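Local coordinates for ATP/GTP-binding site-containing protein A (Brucella abortus, PDB 6NTR) that functions in the periplasm to maintain the integrity of the bacterial cell envelope, at residues V6-I11 with M32-N37; T46-V51 with Q66-F71; K77-V82 with T147-S152. All blocks are in the same frame, centred on the assembly; numbering follows the deposited sequence. Where two conformers were deposited one is given.

Interaction 1: V6-I11 with M32-N37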
loop_
_atom_site.group_PDB
_atom_site.type_symbol
_atom_site.label_atom_id
_atom_site.label_comp_id
_atom_site.label_asym_id
_atom_site.label_seq_id
_atom_site.Cartn_x
_atom_site.Cartn_y
_atom_site.Cartn_z
ATOM N N VAL A 6 8.154 1.838 -13.297
ATOM C CA VAL A 6 9.390 2.575 -13.224
ATOM C C VAL A 6 9.987 2.623 -11.834
ATOM O O VAL A 6 9.306 2.867 -10.861
ATOM C CB VAL A 6 9.223 3.987 -13.776
ATOM C CG1 VAL A 6 8.311 4.811 -12.896
ATOM C CG2 VAL A 6 10.561 4.645 -13.961
ATOM N N PRO A 7 11.284 2.385 -11.734
ATOM C CA PRO A 7 11.943 2.404 -10.436
ATOM C C PRO A 7 12.048 3.811 -9.921
ATOM O O PRO A 7 12.469 4.685 -10.638
ATOM C CB PRO A 7 13.331 1.863 -10.751
ATOM C CG PRO A 7 13.186 1.162 -12.041
ATOM C CD PRO A 7 12.191 1.962 -12.797
ATOM N N HIS A 8 11.636 4.035 -8.691
ATOM C CA HIS A 8 11.622 5.381 -8.176
ATOM C C HIS A 8 11.531 5.446 -6.676
ATOM O O HIS A 8 11.176 4.497 -6.033
ATOM C CB HIS A 8 10.374 6.064 -8.717
ATOM C CG HIS A 8 9.117 5.406 -8.265
ATOM N ND1 HIS A 8 8.659 4.237 -8.817
ATOM C CD2 HIS A 8 8.272 5.704 -7.263
ATOM C CE1 HIS A 8 7.564 3.864 -8.196
ATOM N NE2 HIS A 8 7.308 4.736 -7.247
ATOM N N ARG A 9 11.819 6.609 -6.137
ATOM C CA ARG A 9 11.701 6.859 -4.713
ATOM C C ARG A 9 10.720 8.001 -4.641
ATOM O O ARG A 9 10.821 8.958 -5.384
ATOM C CB ARG A 9 13.019 7.235 -4.051
ATOM C CG ARG A 9 12.894 7.446 -2.553
ATOM C CD ARG A 9 14.239 7.790 -1.947
ATOM N NE ARG A 9 14.134 8.413 -0.638
ATOM C CZ ARG A 9 14.746 9.539 -0.312
ATOM N NH1 ARG A 9 15.491 10.158 -1.206
ATOM N NH2 ARG A 9 14.613 10.048 0.899
ATOM N N ALA A 10 9.755 7.889 -3.753
ATOM C CA ALA A 10 8.711 8.887 -3.646
ATOM C C ALA A 10 8.465 9.187 -2.180
ATOM O O ALA A 10 8.274 8.274 -1.372
ATOM C CB ALA A 10 7.448 8.387 -4.312
ATOM N N ILE A 11 8.488 10.462 -1.836
ATOM C CA ILE A 11 8.299 10.903 -0.467
ATOM C C ILE A 11 6.977 11.627 -0.408
ATOM O O ILE A 11 6.756 12.591 -1.152
ATOM C CB ILE A 11 9.415 11.838 -0.006
ATOM C CG1 ILE A 11 10.767 11.169 -0.145
ATOM C CG2 ILE A 11 9.180 12.216 1.415
ATOM C CD1 ILE A 11 11.881 12.127 0.104
HETATM N N MSE A 32 5.815 9.514 4.417
HETATM C CA MSE A 32 5.995 8.175 3.930
HETATM C C MSE A 32 7.016 8.242 2.869
HETATM O O MSE A 32 7.012 9.157 2.056
HETATM C CB MSE A 32 4.793 7.451 3.361
HETATM C CG MSE A 32 5.098 5.965 3.407
HETATM SE SE MSE A 32 4.439 5.008 1.838
HETATM C CE MSE A 32 2.600 5.692 1.980
ATOM N N VAL A 33 7.918 7.288 2.882
ATOM C CA VAL A 33 8.957 7.166 1.883
ATOM C C VAL A 33 8.751 5.818 1.223
ATOM O O VAL A 33 8.735 4.788 1.904
ATOM C CB VAL A 33 10.356 7.278 2.501
ATOM C CG1 VAL A 33 11.373 7.391 1.411
ATOM C CG2 VAL A 33 10.421 8.477 3.427
ATOM N N TYR A 34 8.549 5.826 -0.084
ATOM C CA TYR A 34 8.342 4.606 -0.847
ATOM C C TYR A 34 9.457 4.512 -1.868
ATOM O O TYR A 34 9.753 5.487 -2.563
ATOM C CB TYR A 34 6.965 4.592 -1.529
ATOM C CG TYR A 34 6.657 3.415 -2.462
ATOM C CD1 TYR A 34 6.181 2.212 -1.970
ATOM C CD2 TYR A 34 6.803 3.536 -3.836
ATOM C CE1 TYR A 34 5.879 1.175 -2.816
ATOM C CE2 TYR A 34 6.505 2.501 -4.679
ATOM C CZ TYR A 34 6.042 1.329 -4.163
ATOM O OH TYR A 34 5.735 0.286 -4.995
ATOM N N GLU A 35 10.105 3.365 -1.920
ATOM C CA GLU A 35 11.066 3.095 -2.966
ATOM C C GLU A 35 10.695 1.773 -3.598
ATOM O O GLU A 35 10.365 0.816 -2.898
ATOM C CB GLU A 35 12.515 3.063 -2.455
ATOM C CG GLU A 35 13.431 2.372 -3.472
ATOM C CD GLU A 35 14.836 2.927 -3.553
ATOM O OE1 GLU A 35 15.741 2.174 -3.965
ATOM O OE2 GLU A 35 15.029 4.116 -3.233
ATOM N N PHE A 36 10.722 1.739 -4.927
ATOM C CA PHE A 36 10.386 0.543 -5.678
ATOM C C PHE A 36 11.407 0.377 -6.787
ATOM O O PHE A 36 11.653 1.314 -7.550
ATOM C CB PHE A 36 8.967 0.635 -6.246
ATOM C CG PHE A 36 8.533 -0.571 -6.984
ATOM C CD1 PHE A 36 8.032 -1.663 -6.301
ATOM C CD2 PHE A 36 8.599 -0.602 -8.357
ATOM C CE1 PHE A 36 7.620 -2.771 -6.971
ATOM C CE2 PHE A 36 8.190 -1.708 -9.037
ATOM C CZ PHE A 36 7.694 -2.797 -8.343
ATOM N N ASN A 37 12.007 -0.809 -6.853
ATOM C CA ASN A 37 13.027 -1.130 -7.841
ATOM C C ASN A 37 12.916 -2.609 -8.163
ATOM O O ASN A 37 12.306 -3.382 -7.419
ATOM C CB ASN A 37 14.437 -0.790 -7.328
ATOM C CG ASN A 37 15.303 -0.072 -8.367
ATOM O OD1 ASN A 37 15.487 -0.537 -9.496
ATOM N ND2 ASN A 37 15.816 1.090 -7.983
#
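The carbonyl oxygen of Tyr34 accepts a hydrogen bond from Ala10 N at 2.7 Å and also a CA-H...O contact from Arg9 CA at 3.2 Å. Tyr34 N returns the bond to Ala10 O. Two residues along, His8 and Phe36 exchange a second reciprocal pair, with His8 N to Phe36 O and Phe36 N to His8 O both 3.0 Å. This is the antiparallel ladder of the hairpin formed by strands 8-19 and 25-39, in which these hydrogen-bonded pairs alternate with the non-hydrogen-bonded pairs Arg9-Glu35 and Ile11-Val33. On the face carrying Tyr34 and Phe36, His8 holds CG between its backbone N and carbonyl carbon (chi1 62°), which swings the imidazole toward the partner strand. Its ND1 donates within the ring plane to Val6 O, fixing the ring's rotation. NE2 meets the edge of the Tyr34 ring at CE2, 3.5 Å away, with the ring planes turned 42° apart, while CE1 rests near Phe36 CB. On the other face the extended Arg9 chain brings NE to 3.6 Å from Val33 CG1, and Ile11 CD1 lies against one face of the guanidinium, toward its rim. Glu35 OE2 lies beside the aliphatic part of Arg9, still 5.1 Å from Arg9 NE, and is hydrogen-bonded to Tyr241 OH. Cohesion between the strands therefore comes from backbone bonds and apolar flanks; the opposite charges of Arg9 and Glu35 can probably attract at a distance but form no direct ion pair.

Interaction 2: T46-V51 with Q66-F71. With EDO (1,2-ethanediol), chain F.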
loop_
_atom_site.group_PDB
_atom_site.type_symbol
_atom_site.label_atom_id
_atom_site.label_comp_id
_atom_site.label_asym_id
_atom_site.label_seq_id
_atom_site.Cartn_x
_atom_site.Cartn_y
_atom_site.Cartn_z
ATOM N N THR A 46 10.787 -3.774 -2.701
ATOM C CA THR A 46 10.005 -2.659 -2.189
ATOM C C THR A 46 10.455 -2.355 -0.768
ATOM O O THR A 46 10.498 -3.250 0.083
ATOM C CB THR A 46 8.497 -2.962 -2.243
ATOM O OG1 THR A 46 8.087 -3.109 -3.605
ATOM C CG2 THR A 46 7.708 -1.847 -1.639
ATOM N N ASN A 47 10.870 -1.056 -0.601
ATOM C CA ASN A 47 11.259 -0.522 0.678
ATOM C C ASN A 47 10.326 0.617 1.048
ATOM O O ASN A 47 10.215 1.558 0.312
ATOM C CB ASN A 47 12.646 0.094 0.547
ATOM C CG ASN A 47 13.736 -0.806 1.032
ATOM O OD1 ASN A 47 14.517 -1.309 0.235
ATOM N ND2 ASN A 47 13.821 -0.998 2.345
ATOM N N PHE A 48 9.637 0.528 2.171
ATOM C CA PHE A 48 8.843 1.666 2.610
ATOM C C PHE A 48 8.783 1.880 4.112
ATOM O O PHE A 48 8.869 0.946 4.866
ATOM C CB PHE A 48 7.444 1.689 1.952
ATOM C CG PHE A 48 6.410 0.831 2.622
ATOM C CD1 PHE A 48 5.865 1.188 3.811
ATOM C CD2 PHE A 48 5.940 -0.293 2.007
ATOM C CE1 PHE A 48 4.900 0.415 4.409
ATOM C CE2 PHE A 48 4.980 -1.077 2.591
ATOM C CZ PHE A 48 4.459 -0.721 3.801
ATOM N N ARG A 49 8.666 3.138 4.513
ATOM C CA ARG A 49 8.627 3.552 5.902
ATOM C C ARG A 49 7.416 4.453 6.098
ATOM O O ARG A 49 7.197 5.392 5.333
ATOM C CB ARG A 49 9.908 4.295 6.281
ATOM C CG ARG A 49 10.002 4.661 7.752
ATOM C CD ARG A 49 11.333 5.322 8.073
ATOM N NE ARG A 49 11.324 5.960 9.387
ATOM C CZ ARG A 49 12.031 7.043 9.696
ATOM N NH1 ARG A 49 12.807 7.614 8.784
ATOM N NH2 ARG A 49 11.962 7.556 10.916
ATOM N N PHE A 50 6.633 4.162 7.126
ATOM C CA PHE A 50 5.446 4.934 7.438
ATOM C C PHE A 50 5.493 5.576 8.824
ATOM O O PHE A 50 5.297 4.914 9.801
ATOM C CB PHE A 50 4.279 3.948 7.373
ATOM C CG PHE A 50 2.949 4.574 7.179
ATOM C CD1 PHE A 50 2.603 5.121 5.972
ATOM C CD2 PHE A 50 2.031 4.583 8.200
ATOM C CE1 PHE A 50 1.370 5.695 5.790
ATOM C CE2 PHE A 50 0.792 5.156 8.031
ATOM C CZ PHE A 50 0.463 5.714 6.824
ATOM N N VAL A 51 5.687 6.881 8.886
ATOM C CA VAL A 51 5.763 7.594 10.152
ATOM C C VAL A 51 4.617 8.571 10.377
ATOM O O VAL A 51 4.379 9.438 9.574
ATOM C CB VAL A 51 7.069 8.384 10.240
ATOM C CG1 VAL A 51 7.232 8.982 11.616
ATOM C CG2 VAL A 51 8.239 7.498 9.905
ATOM N N GLN A 66 6.624 2.599 10.963
ATOM C CA GLN A 66 6.478 1.285 10.401
ATOM C C GLN A 66 7.505 1.192 9.295
ATOM O O GLN A 66 7.564 2.053 8.452
ATOM C CB GLN A 66 5.062 1.105 9.870
ATOM C CG GLN A 66 4.338 -0.142 10.351
ATOM C CD GLN A 66 2.865 0.081 10.674
ATOM O OE1 GLN A 66 2.331 1.153 10.472
ATOM N NE2 GLN A 66 2.216 -0.944 11.180
ATOM N N GLN A 67 8.347 0.170 9.337
ATOM C CA GLN A 67 9.385 -0.023 8.340
ATOM C C GLN A 67 9.211 -1.388 7.766
ATOM O O GLN A 67 9.080 -2.344 8.492
ATOM C CB GLN A 67 10.774 0.112 8.953
ATOM C CG GLN A 67 11.336 1.507 8.883
ATOM C CD GLN A 67 12.530 1.732 9.783
ATOM O OE1 GLN A 67 12.427 1.599 10.973
ATOM N NE2 GLN A 67 13.663 2.031 9.208
ATOM N N THR A 68 9.200 -1.483 6.454
ATOM C CA THR A 68 8.987 -2.758 5.820
ATOM C C THR A 68 9.809 -2.919 4.583
ATOM O O THR A 68 10.170 -1.966 3.948
ATOM C CB THR A 68 7.512 -2.929 5.404
ATOM O OG1 THR A 68 7.245 -2.100 4.283
ATOM C CG2 THR A 68 6.602 -2.533 6.497
ATOM N N THR A 69 10.112 -4.156 4.255
ATOM C CA THR A 69 10.856 -4.454 3.061
ATOM C C THR A 69 10.256 -5.687 2.471
ATOM O O THR A 69 9.947 -6.603 3.185
ATOM C CB THR A 69 12.350 -4.724 3.372
ATOM O OG1 THR A 69 12.857 -3.675 4.183
ATOM C CG2 THR A 69 13.142 -4.738 2.133
ATOM N N THR A 70 10.078 -5.704 1.164
ATOM C CA THR A 70 9.586 -6.914 0.508
ATOM C C THR A 70 10.386 -7.217 -0.749
ATOM O O THR A 70 11.064 -6.353 -1.306
ATOM C CB THR A 70 8.091 -6.829 0.125
ATOM O OG1 THR A 70 7.943 -6.034 -1.063
ATOM C CG2 THR A 70 7.262 -6.244 1.260
ATOM N N PHE A 71 10.289 -8.469 -1.189
ATOM C CA PHE A 71 10.777 -8.883 -2.497
ATOM C C PHE A 71 9.763 -9.844 -3.089
ATOM O O PHE A 71 9.294 -10.757 -2.401
ATOM C CB PHE A 71 12.163 -9.552 -2.425
ATOM C CG PHE A 71 12.728 -9.962 -3.777
ATOM C CD1 PHE A 71 13.422 -9.053 -4.559
ATOM C CD2 PHE A 71 12.569 -11.252 -4.257
ATOM C CE1 PHE A 71 13.933 -9.424 -5.788
ATOM C CE2 PHE A 71 13.077 -11.619 -5.485
ATOM C CZ PHE A 71 13.757 -10.705 -6.250
HETATM C C1 EDO F . 12.336 0.594 5.317
HETATM O O1 EDO F . 12.947 -0.399 4.487
HETATM C C2 EDO F . 12.872 1.962 4.917
HETATM O O2 EDO F . 13.654 2.526 5.980
#
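Matching torsions bring Phe48 and Thr68 together: Phe48 CG lies between its backbone N and carbonyl carbon (chi1 83°), and so does Thr68 OG1 (chi1 73°). The two residues are the middle hydrogen-bonded pair of an antiparallel beta hairpin, strands 43-56 and 62-72, in the curved, barrel-like wall of the protein. The phenyl ring is laid across the threonine, whose OG1 sits 2.9 Å above the ring plane, over its centre, with CB behind it in a CH-pi contact. Packing here is tight, Thr68 OG1 being only 3.0 Å from Phe48 CE2. Thr46-Thr70 and Phe50-Gln66 are the flanking hydrogen-bonded pairs, and six backbone bonds in all join the segments; among the shortest is Phe50 N to Gln66 O at 2.7 Å. Along the same face, Phe50 and Gln66 lie side by side, CB to CB 3.9 Å, and Thr46 rests against Thr70.

The opposite face is polar and more exposed. Arg49 and Gln67 run alongside each other, pointing the same way, with their CG atoms 3.6 Å apart; beyond this aliphatic contact Arg49 NE makes a salt bridge to Asp65. A 1,2-ethanediol molecule, probably from the crystallisation liquor, lies over this face, held mainly by the 66-71 strand. Its O1 donates to Thr68 O at 3.2 Å and has a weak hydrogen bond with Thr69 OG1, while Asn47 ND2 approaches O1 at a distance too short to be taken literally. At its other end, Gln67 NE2 donates an almost straight bond (174°) to the diol's O2, 3.3 Å away.

Interaction 3: K77-V82 with T147-S152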
loop_
_atom_site.group_PDB
_atom_site.type_symbol
_atom_site.label_atom_id
_atom_site.label_comp_id
_atom_site.label_asym_id
_atom_site.label_seq_id
_atom_site.Cartn_x
_atom_site.Cartn_y
_atom_site.Cartn_z
ATOM N N LYS A 77 5.503 -15.835 -8.027
ATOM C CA LYS A 77 5.130 -16.982 -7.210
ATOM C C LYS A 77 5.768 -16.967 -5.830
ATOM O O LYS A 77 5.385 -17.772 -4.975
ATOM C CB LYS A 77 5.495 -18.299 -7.919
ATOM C CG LYS A 77 4.448 -18.789 -8.915
ATOM C CD LYS A 77 4.674 -20.242 -9.313
ATOM C CE LYS A 77 3.436 -20.823 -9.994
ATOM N NZ LYS A 77 3.542 -22.287 -10.270
ATOM N N ASP A 78 6.707 -16.081 -5.581
ATOM C CA ASP A 78 7.304 -15.977 -4.267
ATOM C C ASP A 78 7.206 -14.538 -3.780
ATOM O O ASP A 78 7.120 -13.602 -4.578
ATOM C CB ASP A 78 8.753 -16.431 -4.294
ATOM C CG ASP A 78 9.370 -16.452 -2.918
ATOM O OD1 ASP A 78 8.764 -17.069 -2.011
ATOM O OD2 ASP A 78 10.427 -15.807 -2.735
ATOM N N PHE A 79 7.225 -14.371 -2.458
ATOM C CA PHE A 79 7.029 -13.060 -1.846
ATOM C C PHE A 79 7.685 -13.077 -0.471
ATOM O O PHE A 79 7.166 -13.715 0.448
ATOM C CB PHE A 79 5.538 -12.736 -1.754
ATOM C CG PHE A 79 5.232 -11.356 -1.269
ATOM C CD1 PHE A 79 5.743 -10.252 -1.907
ATOM C CD2 PHE A 79 4.386 -11.165 -0.197
ATOM C CE1 PHE A 79 5.440 -8.981 -1.471
ATOM C CE2 PHE A 79 4.081 -9.902 0.243
ATOM C CZ PHE A 79 4.612 -8.808 -0.396
ATOM N N ARG A 80 8.834 -12.417 -0.342
ATOM C CA ARG A 80 9.532 -12.294 0.931
ATOM C C ARG A 80 9.164 -10.968 1.588
ATOM O O ARG A 80 9.098 -9.937 0.917
ATOM C CB ARG A 80 11.052 -12.382 0.740
ATOM C CG ARG A 80 11.588 -13.773 0.381
ATOM C CD ARG A 80 13.130 -13.832 0.394
ATOM N NE ARG A 80 13.720 -13.679 -0.936
ATOM C CZ ARG A 80 14.028 -14.694 -1.734
ATOM N NH1 ARG A 80 13.802 -15.938 -1.338
ATOM N NH2 ARG A 80 14.565 -14.467 -2.926
ATOM N N PHE A 81 8.940 -10.992 2.904
ATOM C CA PHE A 81 8.449 -9.802 3.613
ATOM C C PHE A 81 8.942 -9.657 5.063
ATOM O O PHE A 81 9.002 -10.641 5.806
ATOM C CB PHE A 81 6.904 -9.779 3.596
ATOM C CG PHE A 81 6.255 -10.997 4.200
ATOM C CD1 PHE A 81 5.932 -11.039 5.550
ATOM C CD2 PHE A 81 5.936 -12.080 3.408
ATOM C CE1 PHE A 81 5.327 -12.141 6.087
ATOM C CE2 PHE A 81 5.339 -13.185 3.947
ATOM C CZ PHE A 81 5.032 -13.217 5.283
ATOM N N VAL A 82 9.247 -8.408 5.466
ATOM C CA VAL A 82 9.643 -8.040 6.835
ATOM C C VAL A 82 8.856 -6.807 7.282
ATOM O O VAL A 82 8.894 -5.769 6.613
ATOM C CB VAL A 82 11.163 -7.737 6.972
ATOM C CG1 VAL A 82 11.576 -7.559 8.438
ATOM C CG2 VAL A 82 12.034 -8.804 6.360
ATOM N N THR A 147 -8.584 -10.635 -4.893
ATOM C CA THR A 147 -8.002 -10.879 -3.581
ATOM C C THR A 147 -6.554 -10.489 -3.620
ATOM O O THR A 147 -6.007 -10.253 -4.678
ATOM C CB THR A 147 -8.024 -12.353 -3.216
ATOM O OG1 THR A 147 -7.329 -13.082 -4.221
ATOM C CG2 THR A 147 -9.428 -12.841 -3.128
ATOM N N LEU A 148 -5.945 -10.376 -2.451
ATOM C CA LEU A 148 -4.534 -10.044 -2.365
ATOM C C LEU A 148 -3.921 -10.503 -1.060
ATOM O O LEU A 148 -4.610 -10.617 -0.068
ATOM C CB LEU A 148 -4.373 -8.538 -2.469
ATOM C CG LEU A 148 -3.000 -7.951 -2.209
ATOM C CD1 LEU A 148 -2.134 -8.172 -3.422
ATOM C CD2 LEU A 148 -3.121 -6.472 -1.940
ATOM N N PHE A 149 -2.618 -10.745 -1.068
ATOM C CA PHE A 149 -1.875 -11.075 0.139
ATOM C C PHE A 149 -0.800 -10.017 0.131
ATOM O O PHE A 149 -0.011 -9.967 -0.788
ATOM C CB PHE A 149 -1.227 -12.451 0.081
ATOM C CG PHE A 149 -0.433 -12.777 1.305
ATOM C CD1 PHE A 149 -1.063 -13.016 2.500
ATOM C CD2 PHE A 149 0.937 -12.799 1.269
ATOM C CE1 PHE A 149 -0.344 -13.292 3.636
ATOM C CE2 PHE A 149 1.669 -13.075 2.404
ATOM C CZ PHE A 149 1.027 -13.321 3.588
ATOM N N ASP A 150 -0.775 -9.159 1.134
ATOM C CA ASP A 150 0.214 -8.097 1.153
ATOM C C ASP A 150 1.198 -8.135 2.334
ATOM O O ASP A 150 2.113 -7.341 2.411
ATOM C CB ASP A 150 -0.475 -6.742 1.049
ATOM C CG ASP A 150 -1.440 -6.495 2.162
ATOM O OD1 ASP A 150 -1.609 -7.377 3.008
ATOM O OD2 ASP A 150 -2.033 -5.412 2.193
ATOM N N ALA A 151 0.978 -9.064 3.242
ATOM C CA ALA A 151 1.846 -9.228 4.399
ATOM C C ALA A 151 1.831 -8.006 5.290
ATOM O O ALA A 151 2.833 -7.684 5.926
ATOM C CB ALA A 151 3.280 -9.548 3.986
ATOM N N SER A 152 0.708 -7.315 5.329
ATOM C CA SER A 152 0.538 -6.258 6.299
ATOM C C SER A 152 -0.216 -6.796 7.509
ATOM O O SER A 152 -0.791 -7.886 7.486
ATOM C CB SER A 152 -0.179 -5.075 5.671
ATOM O OG SER A 152 -1.484 -5.452 5.280
#
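Ala151 CB sits over one face of the Phe81 ring, displaced toward the rim, in a CH-pi contact close enough to put it 3.3 Å from Phe81 CG. Phe149 approaches the same ring edge-on: its CE2 is 4.0 Å from Phe81 CE2, with the planes 71° apart in an offset edge-to-face pair. Phe79 completes the cluster, its CD2 4.1 Å from Phe149 CD2 and its CE2 3.8 Å from Ala151 CB, while Asp150 O lies in plane at its ring edge.

The backbone of the 147-152 segment puts the methyl in place. Ala151 takes a left-handed conformation (phi 63°, psi 31°), and the Asx turn in which Ser152 N donates to Asp150 OD1 at 3.3 Å spans it. Further out, Phe79 stacks on Phe125 and touches Pro126 at the start of helix 126-138, Phe149 packs on Thr123 and Ala99, and Phe81 on Ala155. The loop leaving strand 143-148 thus meets one face of strand 78-87 mainly through buried aromatic rings and the Ala151 methyl; with no polar bond between the segments, the fit probably depends on shape and apolar burial.

In the fold
The three contacts follow one another along the chain and step across the same antiparallel, barrel-like wall. Interaction 1 joins strands 8-19 and 25-39, interaction 2 strands 43-56 and 62-72, and interaction 3 starts from strand 78-87. Centres of interactions 1 and 2 lie 10 Å apart, and those of 2 and 3 13 Å. Neighbouring strands stitch them together, probably by hydrogen bonds such as Glu35 N to Asn47 O and Arg80 N to Phe71 O. Interactions 1 and 3, 18 Å apart between centres, do not touch. Whereas the first two are local hairpins, interaction 3 brings a segment 65 residues further along the chain against the wall.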